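PDB 5UL3: OxsB protein from Bacillus megaterium, which uses cobalamin, a [4Fe-4S] cluster and S-adenosylmethionine to catalyse the oxidative ring contraction of dAMP to an oxetane aldehyde in oxetanocin A biosynthesis. Local coordinates for residues A[68-80]-A[92-106]. Numbering follows the deposited sequence. Where two conformers were deposited one is given.
With EDO (1,2-ethanediol), chain Z; EDO (1,2-ethanediol), chain O.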
ATOM      1  N   SER A  68      10.236 -27.898 -36.650  0.50 47.96           N
ATOM      2  CA  SER A  68      11.564 -28.476 -36.813  0.50 46.35           C
ATOM      3  C   SER A  68      12.655 -27.431 -37.008  0.50 43.53           C
ATOM      4  O   SER A  68      13.833 -27.795 -37.064  0.50 43.81           O
ATOM      5  CB  SER A  68      11.578 -29.448 -38.000  0.50 48.02           C
ATOM      6  OG  SER A  68      11.454 -28.753 -39.228  0.50 53.12           O
ATOM      7  N   LYS A  69      12.293 -26.155 -37.123  1.00 43.96           N
ATOM      8  CA  LYS A  69      13.245 -25.048 -37.200  0.50 42.56           C
ATOM      9  C   LYS A  69      12.704 -23.894 -36.362  1.00 38.70           C
ATOM     10  O   LYS A  69      11.747 -23.231 -36.773  1.00 37.50           O
ATOM     11  CB  LYS A  69      13.463 -24.618 -38.651  0.50 45.66           C
ATOM     12  CG  LYS A  69      14.728 -23.818 -38.888  0.50 49.22           C
ATOM     13  CD  LYS A  69      15.023 -23.697 -40.379  0.50 51.08           C
ATOM     14  CE  LYS A  69      16.326 -22.954 -40.631  0.50 53.36           C
ATOM     15  NZ  LYS A  69      16.580 -22.768 -42.089  0.50 58.77           N
ATOM     16  N   ILE A  70      13.320 -23.654 -35.202  1.00 39.95           N
ATOM     17  CA  ILE A  70      12.893 -22.622 -34.253  1.00 35.91           C
ATOM     18  C   ILE A  70      14.081 -21.706 -33.970  1.00 29.15           C
ATOM     19  O   ILE A  70      15.107 -22.161 -33.449  1.00 34.45           O
ATOM     20  CB  ILE A  70      12.369 -23.241 -32.943  1.00 34.68           C
ATOM     21  CG1 ILE A  70      11.136 -24.108 -33.205  1.00 31.97           C
ATOM     22  CG2 ILE A  70      12.083 -22.156 -31.880  1.00 35.63           C
ATOM     23  CD1 ILE A  70      10.714 -24.923 -32.002  1.00 37.57           C
ATOM     24  N   HIS A  71      13.943 -20.420 -34.303  1.00 33.04           N
ATOM     25  CA  HIS A  71      14.968 -19.424 -34.002  1.00 32.48           C
ATOM     26  C   HIS A  71      14.657 -18.761 -32.672  1.00 28.94           C
ATOM     27  O   HIS A  71      13.497 -18.478 -32.379  1.00 29.37           O
ATOM     28  CB  HIS A  71      15.021 -18.340 -35.075  1.00 37.90           C
ATOM     29  CG  HIS A  71      15.217 -18.863 -36.462  1.00 43.24           C
ATOM     30  ND1 HIS A  71      16.460 -18.986 -37.041  1.00 45.31           N
ATOM     31  CD2 HIS A  71      14.323 -19.279 -37.387  1.00 48.33           C
ATOM     32  CE1 HIS A  71      16.324 -19.470 -38.264  1.00 55.04           C
ATOM     33  NE2 HIS A  71      15.037 -19.654 -38.498  1.00 46.87           N
ATOM     34  N   VAL A  72      15.695 -18.477 -31.895  1.00 33.89           N
ATOM     35  CA  VAL A  72      15.532 -17.838 -30.593  1.00 31.71           C
ATOM     36  C   VAL A  72      16.481 -16.649 -30.519  1.00 26.39           C
ATOM     37  O   VAL A  72      17.697 -16.811 -30.683  1.00 31.09           O
ATOM     38  CB  VAL A  72      15.796 -18.815 -29.433  1.00 28.68           C
ATOM     39  CG1 VAL A  72      15.376 -18.179 -28.094  1.00 26.62           C
ATOM     40  CG2 VAL A  72      15.053 -20.132 -29.658  1.00 25.95           C
ATOM     41  N   PHE A  73      15.926 -15.465 -30.235  1.00 28.19           N
ATOM     42  CA  PHE A  73      16.672 -14.215 -30.107  1.00 31.54           C
ATOM     43  C   PHE A  73      16.569 -13.697 -28.680  1.00 25.25           C
ATOM     44  O   PHE A  73      15.457 -13.532 -28.164  1.00 30.62           O
ATOM     45  CB  PHE A  73      16.114 -13.142 -31.047  1.00 31.15           C
ATOM     46  CG  PHE A  73      16.234 -13.483 -32.512  1.00 35.67           C
ATOM     47  CD1 PHE A  73      15.221 -14.172 -33.165  1.00 37.19           C
ATOM     48  CD2 PHE A  73      17.349 -13.087 -33.241  1.00 42.90           C
ATOM     49  CE1 PHE A  73      15.332 -14.481 -34.526  1.00 42.78           C
ATOM     50  CE2 PHE A  73      17.465 -13.395 -34.593  1.00 43.32           C
ATOM     51  CZ  PHE A  73      16.457 -14.087 -35.229  1.00 34.87           C
ATOM     52  N   SER A  74      17.710 -13.400 -28.066  1.00 26.97           N
ATOM     53  CA  SER A  74      17.756 -12.900 -26.689  1.00 35.73           C
ATOM     54  C   SER A  74      18.728 -11.731 -26.632  1.00 26.49           C
ATOM     55  O   SER A  74      19.872 -11.877 -26.188  1.00 29.76           O
ATOM     56  CB  SER A  74      18.144 -14.014 -25.716  1.00 27.95           C
ATOM     57  OG  SER A  74      18.163 -13.543 -24.383  1.00 30.35           O
ATOM     58  N   PRO A  75      18.292 -10.542 -27.056  1.00 31.51           N
ATOM     59  CA  PRO A  75      19.237  -9.427 -27.224  1.00 31.57           C
ATOM     60  C   PRO A  75      19.790  -8.883 -25.927  1.00 38.32           C
ATOM     61  O   PRO A  75      20.847  -8.239 -25.951  1.00 35.05           O
ATOM     62  CB  PRO A  75      18.411  -8.367 -27.956  1.00 29.71           C
ATOM     63  CG  PRO A  75      17.003  -8.720 -27.724  1.00 34.47           C
ATOM     64  CD  PRO A  75      16.932 -10.209 -27.488  1.00 29.68           C
ATOM     65  N   ASN A  76      19.119  -9.110 -24.799  1.00 30.03           N
ATOM     66  CA  ASN A  76      19.495  -8.514 -23.521  1.00 32.20           C
ATOM     67  C   ASN A  76      20.138  -9.488 -22.555  1.00 35.38           C
ATOM     68  O   ASN A  76      20.587  -9.064 -21.486  1.00 30.57           O
ATOM     69  CB  ASN A  76      18.262  -7.881 -22.852  1.00 28.16           C
ATOM     70  CG  ASN A  76      17.627  -6.822 -23.716  1.00 42.02           C
ATOM     71  OD1 ASN A  76      18.282  -6.275 -24.599  1.00 40.00           O
ATOM     72  ND2 ASN A  76      16.348  -6.523 -23.473  1.00 36.27           N
ATOM     73  N   ARG A  77      20.197 -10.776 -22.884  1.00 33.56           N
ATOM     74  CA  ARG A  77      20.747 -11.718 -21.930  1.00 27.04           C
ATOM     75  C   ARG A  77      21.249 -12.962 -22.649  1.00 29.30           C
ATOM     76  O   ARG A  77      20.659 -13.395 -23.641  1.00 29.61           O
ATOM     77  CB  ARG A  77      19.710 -12.110 -20.863  1.00 30.43           C
ATOM     78  CG  ARG A  77      20.332 -12.863 -19.692  1.00 34.23           C
ATOM     79  CD  ARG A  77      19.402 -13.010 -18.500  1.00 37.91           C
ATOM     80  NE  ARG A  77      18.401 -14.050 -18.713  1.00 35.78           N
ATOM     81  CZ  ARG A  77      17.601 -14.513 -17.753  1.00 41.75           C
ATOM     82  NH1 ARG A  77      16.715 -15.460 -18.021  1.00 34.61           N
ATOM     83  NH2 ARG A  77      17.682 -14.022 -16.527  1.00 45.98           N
ATOM     84  N   ASP A  78      22.352 -13.502 -22.140  1.00 30.98           N
ATOM     85  CA  ASP A  78      22.885 -14.789 -22.577  1.00 32.35           C
ATOM     86  C   ASP A  78      21.768 -15.814 -22.655  1.00 29.33           C
ATOM     87  O   ASP A  78      21.091 -16.088 -21.660  1.00 31.24           O
ATOM     88  CB  ASP A  78      23.974 -15.246 -21.596  1.00 34.02           C
ATOM     89  CG  ASP A  78      24.695 -16.535 -22.042  1.00 36.46           C
ATOM     90  OD1 ASP A  78      24.385 -17.080 -23.118  1.00 34.98           O
ATOM     91  OD2 ASP A  78      25.573 -17.000 -21.285  1.00 44.06           O
ATOM     92  N   LEU A  79      21.572 -16.365 -23.853  1.00 30.44           N
ATOM     93  CA  LEU A  79      20.537 -17.369 -24.064  1.00 33.26           C
ATOM     94  C   LEU A  79      20.712 -18.584 -23.153  1.00 30.24           C
ATOM     95  O   LEU A  79      19.736 -19.281 -22.849  1.00 29.69           O
ATOM     96  CB  LEU A  79      20.554 -17.795 -25.528  1.00 31.28           C
ATOM     97  CG  LEU A  79      19.369 -18.506 -26.134  1.00 35.40           C
ATOM     98  CD1 LEU A  79      18.131 -17.684 -25.881  1.00 31.22           C
ATOM     99  CD2 LEU A  79      19.633 -18.635 -27.636  1.00 34.94           C
ATOM    100  N   ARG A  80      21.934 -18.861 -22.705  1.00 28.30           N
ATOM    101  CA  ARG A  80      22.135 -20.019 -21.840  1.00 29.48           C
ATOM    102  C   ARG A  80      21.381 -19.896 -20.518  1.00 35.00           C
ATOM    103  O   ARG A  80      21.166 -20.907 -19.846  1.00 28.00           O
ATOM    104  CB  ARG A  80      23.633 -20.233 -21.601  1.00 32.83           C
ATOM    105  CG  ARG A  80      24.400 -20.437 -22.923  1.00 35.09           C
ATOM    106  CD  ARG A  80      25.900 -20.639 -22.696  1.00 37.00           C
ATOM    107  NE  ARG A  80      26.474 -19.543 -21.917  1.00 47.96           N
ATOM    108  CZ  ARG A  80      27.683 -19.565 -21.365  1.00 57.06           C
ATOM    109  NH1 ARG A  80      28.464 -20.633 -21.506  1.00 53.82           N
ATOM    110  NH2 ARG A  80      28.113 -18.520 -20.667  1.00 50.54           N
ATOM    111  N   TRP A  92      21.458 -28.252 -23.155  1.00 24.08           N
ATOM    112  CA  TRP A  92      21.516 -27.945 -24.575  1.00 24.23           C
ATOM    113  C   TRP A  92      22.753 -27.132 -24.943  1.00 25.60           C
ATOM    114  O   TRP A  92      23.183 -27.181 -26.103  1.00 30.07           O
ATOM    115  CB  TRP A  92      20.254 -27.210 -25.044  1.00 27.93           C
ATOM    116  CG  TRP A  92      20.099 -25.805 -24.534  1.00 26.87           C
ATOM    117  CD1 TRP A  92      19.408 -25.403 -23.419  1.00 26.64           C
ATOM    118  CD2 TRP A  92      20.626 -24.607 -25.132  1.00 24.40           C
ATOM    119  NE1 TRP A  92      19.493 -24.037 -23.282  1.00 26.70           N
ATOM    120  CE2 TRP A  92      20.221 -23.522 -24.322  1.00 28.02           C
ATOM    121  CE3 TRP A  92      21.404 -24.350 -26.268  1.00 26.43           C
ATOM    122  CZ2 TRP A  92      20.573 -22.197 -24.605  1.00 30.22           C
ATOM    123  CZ3 TRP A  92      21.749 -23.025 -26.555  1.00 34.26           C
ATOM    124  CH2 TRP A  92      21.332 -21.970 -25.721  1.00 33.97           C
ATOM    125  N   TYR A  93      23.339 -26.408 -23.997  1.00 24.83           N
ATOM    126  CA  TYR A  93      24.340 -25.393 -24.324  1.00 32.51           C
ATOM    127  C   TYR A  93      25.734 -25.801 -23.852  1.00 36.59           C
ATOM    128  O   TYR A  93      25.907 -26.733 -23.064  1.00 36.39           O
ATOM    129  CB  TYR A  93      23.950 -24.052 -23.696  1.00 31.87           C
ATOM    130  CG  TYR A  93      23.798 -24.148 -22.204  1.00 32.61           C
ATOM    131  CD1 TYR A  93      24.880 -23.935 -21.368  1.00 37.31           C
ATOM    132  CD2 TYR A  93      22.575 -24.470 -21.630  1.00 30.05           C
ATOM    133  CE1 TYR A  93      24.755 -24.037 -20.009  1.00 33.42           C
ATOM    134  CE2 TYR A  93      22.435 -24.567 -20.258  1.00 32.95           C
ATOM    135  CZ  TYR A  93      23.532 -24.345 -19.453  1.00 38.50           C
ATOM    136  OH  TYR A  93      23.407 -24.440 -18.087  1.00 45.65           O
ATOM    137  N   GLU A  94      26.740 -25.070 -24.342  1.00 36.57           N
ATOM    138  CA  GLU A  94      28.126 -25.274 -23.929  1.00 50.43           C
ATOM    139  C   GLU A  94      28.436 -24.391 -22.724  1.00 55.89           C
ATOM    140  O   GLU A  94      28.277 -23.166 -22.791  1.00 56.70           O
ATOM    141  CB  GLU A  94      29.082 -24.963 -25.075  1.00 45.22           C
ATOM    142  CG  GLU A  94      28.916 -25.834 -26.294  1.00 49.64           C
ATOM    143  CD  GLU A  94      29.654 -25.270 -27.490  1.00 76.83           C
ATOM    144  OE1 GLU A  94      29.707 -24.026 -27.614  1.00 86.22           O
ATOM    145  OE2 GLU A  94      30.190 -26.064 -28.297  1.00 82.82           O
ATOM    146  N   ILE A  95      28.883 -25.016 -21.628  1.00 58.85           N
ATOM    147  CA  ILE A  95      29.150 -24.294 -20.382  1.00 55.11           C
ATOM    148  C   ILE A  95      30.285 -23.293 -20.556  1.00 58.27           C
ATOM    149  O   ILE A  95      30.338 -22.272 -19.858  1.00 63.36           O
ATOM    150  CB  ILE A  95      29.448 -25.295 -19.244  1.00 61.65           C
ATOM    151  CG1 ILE A  95      28.231 -26.181 -18.969  1.00 67.53           C
ATOM    152  CG2 ILE A  95      29.855 -24.577 -17.960  1.00 60.80           C
ATOM    153  CD1 ILE A  95      28.324 -26.944 -17.655  1.00 60.35           C
ATOM    154  N   GLU A  96      31.200 -23.551 -21.483  1.00 64.20           N
ATOM    155  CA  GLU A  96      32.345 -22.675 -21.714  1.00 67.27           C
ATOM    156  C   GLU A  96      32.261 -22.121 -23.132  1.00 59.06           C
ATOM    157  O   GLU A  96      32.760 -22.720 -24.085  1.00 71.64           O
ATOM    158  CB  GLU A  96      33.664 -23.416 -21.482  1.00 74.86           C
ATOM    159  CG  GLU A  96      34.884 -22.512 -21.558  1.00 77.65           C
ATOM    160  CD  GLU A  96      34.880 -21.437 -20.484  1.00 83.90           C
ATOM    161  OE1 GLU A  96      35.074 -21.784 -19.296  1.00 88.89           O
ATOM    162  OE2 GLU A  96      34.672 -20.250 -20.827  1.00 76.65           O
ATOM    163  N   SER A  97      31.633 -20.963 -23.270  1.00 64.10           N
ATOM    164  CA  SER A  97      31.663 -20.236 -24.528  1.00 61.05           C
ATOM    165  C   SER A  97      31.354 -18.781 -24.221  1.00 51.04           C
ATOM    166  O   SER A  97      30.926 -18.439 -23.119  1.00 54.03           O
ATOM    167  CB  SER A  97      30.669 -20.815 -25.541  1.00 68.80           C
ATOM    168  OG  SER A  97      29.334 -20.601 -25.120  1.00 61.04           O
ATOM    169  N   LYS A  98      31.600 -17.921 -25.204  1.00 53.63           N
ATOM    170  CA  LYS A  98      31.079 -16.571 -25.109  1.00 65.67           C
ATOM    171  C   LYS A  98      29.559 -16.629 -24.989  1.00 64.76           C
ATOM    172  O   LYS A  98      28.917 -17.617 -25.366  1.00 51.32           O
ATOM    173  CB  LYS A  98      31.493 -15.746 -26.328  1.00 70.26           C
ATOM    174  CG  LYS A  98      32.996 -15.562 -26.463  1.00 79.31           C
ATOM    175  CD  LYS A  98      33.356 -14.833 -27.749  1.00 89.33           C
ATOM    176  CE  LYS A  98      34.866 -14.744 -27.917  1.00 94.05           C
ATOM    177  NZ  LYS A  98      35.260 -14.254 -29.267  1.00 92.23           N
ATOM    178  N   GLU A  99      28.978 -15.572 -24.430  1.00 61.13           N
ATOM    179  CA  GLU A  99      27.528 -15.533 -24.328  1.00 50.92           C
ATOM    180  C   GLU A  99      26.923 -15.623 -25.721  1.00 50.18           C
ATOM    181  O   GLU A  99      27.515 -15.188 -26.712  1.00 51.68           O
ATOM    182  CB  GLU A  99      27.063 -14.258 -23.617  1.00 47.53           C
ATOM    183  CG  GLU A  99      27.597 -14.112 -22.206  1.00 45.55           C
ATOM    184  CD  GLU A  99      26.951 -12.962 -21.451  1.00 63.31           C
ATOM    185  OE1 GLU A  99      26.299 -12.111 -22.101  1.00 54.95           O
ATOM    186  OE2 GLU A  99      27.099 -12.915 -20.207  1.00 67.46           O
ATOM    187  N   ILE A 100      25.756 -16.239 -25.808  1.00 42.79           N
ATOM    188  CA  ILE A 100      25.101 -16.422 -27.091  1.00 43.83           C
ATOM    189  C   ILE A 100      23.735 -15.754 -27.024  1.00 39.93           C
ATOM    190  O   ILE A 100      23.033 -15.845 -26.013  1.00 45.03           O
ATOM    191  CB  ILE A 100      25.016 -17.915 -27.486  1.00 53.81           C
ATOM    192  CG1 ILE A 100      23.844 -18.626 -26.833  1.00 47.28           C
ATOM    193  CG2 ILE A 100      26.293 -18.652 -27.088  1.00 47.55           C
ATOM    194  CD1 ILE A 100      23.676 -20.041 -27.330  1.00 50.50           C
ATOM    195  N   TYR A 101      23.390 -15.025 -28.081  1.00 36.69           N
ATOM    196  CA  TYR A 101      22.150 -14.267 -28.110  1.00 34.56           C
ATOM    197  C   TYR A 101      21.211 -14.771 -29.183  1.00 35.87           C
ATOM    198  O   TYR A 101      20.085 -14.280 -29.281  1.00 35.45           O
ATOM    199  CB  TYR A 101      22.445 -12.769 -28.306  1.00 32.90           C
ATOM    200  CG  TYR A 101      23.453 -12.275 -27.299  1.00 35.49           C
ATOM    201  CD1 TYR A 101      23.131 -12.203 -25.951  1.00 37.07           C
ATOM    202  CD2 TYR A 101      24.746 -11.922 -27.683  1.00 40.96           C
ATOM    203  CE1 TYR A 101      24.057 -11.786 -25.019  1.00 32.79           C
ATOM    204  CE2 TYR A 101      25.678 -11.500 -26.750  1.00 37.93           C
ATOM    205  CZ  TYR A 101      25.326 -11.425 -25.421  1.00 37.41           C
ATOM    206  OH  TYR A 101      26.241 -11.010 -24.479  1.00 40.35           O
ATOM    207  N   TYR A 102      21.644 -15.742 -29.985  1.00 43.19           N
ATOM    208  CA  TYR A 102      20.816 -16.332 -31.019  1.00 35.35           C
ATOM    209  C   TYR A 102      21.112 -17.820 -31.099  1.00 38.33           C
ATOM    210  O   TYR A 102      22.233 -18.264 -30.836  1.00 43.35           O
ATOM    211  CB  TYR A 102      21.049 -15.686 -32.398  1.00 45.56           C
ATOM    212  CG  TYR A 102      20.431 -16.463 -33.542  1.00 39.26           C
ATOM    213  CD1 TYR A 102      19.092 -16.332 -33.843  1.00 36.44           C
ATOM    214  CD2 TYR A 102      21.194 -17.351 -34.305  1.00 44.19           C
ATOM    215  CE1 TYR A 102      18.517 -17.044 -34.881  1.00 42.52           C
ATOM    216  CE2 TYR A 102      20.630 -18.074 -35.343  1.00 38.46           C
ATOM    217  CZ  TYR A 102      19.295 -17.914 -35.631  1.00 47.62           C
ATOM    218  OH  TYR A 102      18.721 -18.627 -36.661  1.00 41.19           O
ATOM    219  N   LYS A 103      20.092 -18.590 -31.464  1.00 36.06           N
ATOM    220  CA  LYS A 103      20.287 -20.013 -31.697  1.00 40.55           C
ATOM    221  C   LYS A 103      19.126 -20.520 -32.536  1.00 47.50           C
ATOM    222  O   LYS A 103      17.976 -20.136 -32.310  1.00 37.41           O
ATOM    223  CB  LYS A 103      20.394 -20.792 -30.380  1.00 42.62           C
ATOM    224  CG  LYS A 103      20.434 -22.318 -30.536  1.00 48.07           C
ATOM    225  CD  LYS A 103      21.833 -22.871 -30.410  1.00 40.76           C
ATOM    226  CE  LYS A 103      21.855 -24.381 -30.647  1.00 42.55           C
ATOM    227  NZ  LYS A 103      23.243 -24.854 -30.905  1.00 51.12           N
ATOM    228  N   CYS A 104      19.433 -21.355 -33.524  1.00 37.30           N
ATOM    229  CA  CYS A 104      18.406 -22.047 -34.287  1.00 34.78           C
ATOM    230  C   CYS A 104      18.388 -23.507 -33.841  1.00 40.30           C
ATOM    231  O   CYS A 104      19.425 -24.179 -33.866  1.00 42.35           O
ATOM    232  CB  CYS A 104      18.667 -21.935 -35.789  1.00 38.76           C
ATOM    233  SG  CYS A 104      17.308 -22.571 -36.754  1.00 49.45           S
ATOM    234  N   PHE A 105      17.223 -23.980 -33.410  1.00 37.34           N
ATOM    235  CA  PHE A 105      17.051 -25.349 -32.938  1.00 35.10           C
ATOM    236  C   PHE A 105      16.400 -26.170 -34.043  1.00 41.23           C
ATOM    237  O   PHE A 105      15.306 -25.834 -34.507  1.00 34.66           O
ATOM    238  CB  PHE A 105      16.208 -25.391 -31.663  1.00 37.10           C
ATOM    239  CG  PHE A 105      16.935 -24.880 -30.462  1.00 33.66           C
ATOM    240  CD1 PHE A 105      17.930 -25.642 -29.872  1.00 33.60           C
ATOM    241  CD2 PHE A 105      16.649 -23.624 -29.939  1.00 34.22           C
ATOM    242  CE1 PHE A 105      18.621 -25.179 -28.775  1.00 34.35           C
ATOM    243  CE2 PHE A 105      17.350 -23.152 -28.845  1.00 33.51           C
ATOM    244  CZ  PHE A 105      18.328 -23.934 -28.257  1.00 34.58           C
ATOM    245  N   LEU A 106      17.075 -27.241 -34.459  1.00 43.97           N
ATOM    246  CA  LEU A 106      16.682 -28.029 -35.620  1.00 43.84           C
ATOM    247  C   LEU A 106      16.173 -29.395 -35.180  1.00 39.49           C
ATOM    248  O   LEU A 106      16.822 -30.073 -34.376  1.00 39.48           O
ATOM    249  CB  LEU A 106      17.866 -28.188 -36.576  1.00 45.67           C
ATOM    250  CG  LEU A 106      18.476 -26.870 -37.042  1.00 49.09           C
ATOM    251  CD1 LEU A 106      19.828 -27.102 -37.709  1.00 55.43           C
ATOM    252  CD2 LEU A 106      17.524 -26.193 -37.993  1.00 42.69           C
TER
HETATM  253  C1  EDO Z 825      31.706 -26.516 -23.246  1.00 54.43           C
HETATM  254  O1  EDO Z 825      32.035 -26.444 -21.851  1.00 62.36           O
HETATM  255  C2  EDO Z 825      32.743 -25.776 -24.079  1.00 50.07           C
HETATM  256  O2  EDO Z 825      32.266 -25.591 -25.419  1.00 59.90           O
HETATM  257  C1  EDO O 814      23.234  -8.528 -28.074  1.00 38.94           C
HETATM  258  O1  EDO O 814      21.977  -8.050 -28.572  1.00 40.86           O
HETATM  259  C2  EDO O 814      23.824  -7.409 -27.222  1.00 53.20           C
HETATM  260  O2  EDO O 814      25.039  -7.840 -26.598  1.00 63.32           O
HETATM  261  O   HOH W   1      23.849 -12.168 -19.916  1.00 41.82           O
HETATM  262  O   HOH W   2      18.866 -22.374 -21.036  1.00 25.93           O
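Asp78 OD1 is gripped from opposite faces of its carboxylate by two backbone amides, Ile100 N at 3.1 Å across the contact and Arg80 N from two residues on, which makes an Asx turn. The other oxygen, OD2, takes a side-on salt bridge from Arg80, with NE at 2.8 Å from OD2 on its syn side and NH2 completing the grip, Asp78 OD2 lying nearly in the guanidinium plane. The bend of Arg80 at chi3 (-55°) carries NH1 on to the loop 92-101, where Glu94 O accepts at 2.8 Å in the same plane and Ile95 O adds a weak bond. With its guanidinium held flat between carboxylate and carbonyl, Arg80 also lays CB over one face of the Tyr93 ring in a CH-pi contact. Four bonds to Asp78 would probably favour its charged form, despite Glu99 nearby.

Next to the turn, Leu79 N bonds almost straight to Ile100 O at 2.7 Å. Leu79 CB packs on Ile100 CG1, while Leu79 CD2 meets Lys103 CB at 3.6 Å.

Farther along, strands 69-73 and 102-106 pair antiparallel, Ile70 with Phe105 and Val72 with Lys103 being the hydrogen-bonded pairs. His71, Phe73 and Tyr102 cluster on one face: Tyr102 CD1 sits 3.4 Å from Phe73 CE2, above the rim of the Phe73 ring, and the hydroxyl points at the His71 edge. Cys104 SG lies over a face of the imidazole, whose NE2 bonds to Glu65. On the opposite face of the sheet, Val72 CG2 touches the edge of the Phe105 ring, and helices 83-88 and 109-115 pack there. Helix 7-21 packs against Phe73 and Tyr102. The pair forms one side of a four-stranded antiparallel meander, in which 102-106 is an outermost strand and helix 83-88 lies within the connection, away from the cobalamin and [4Fe-4S] sites.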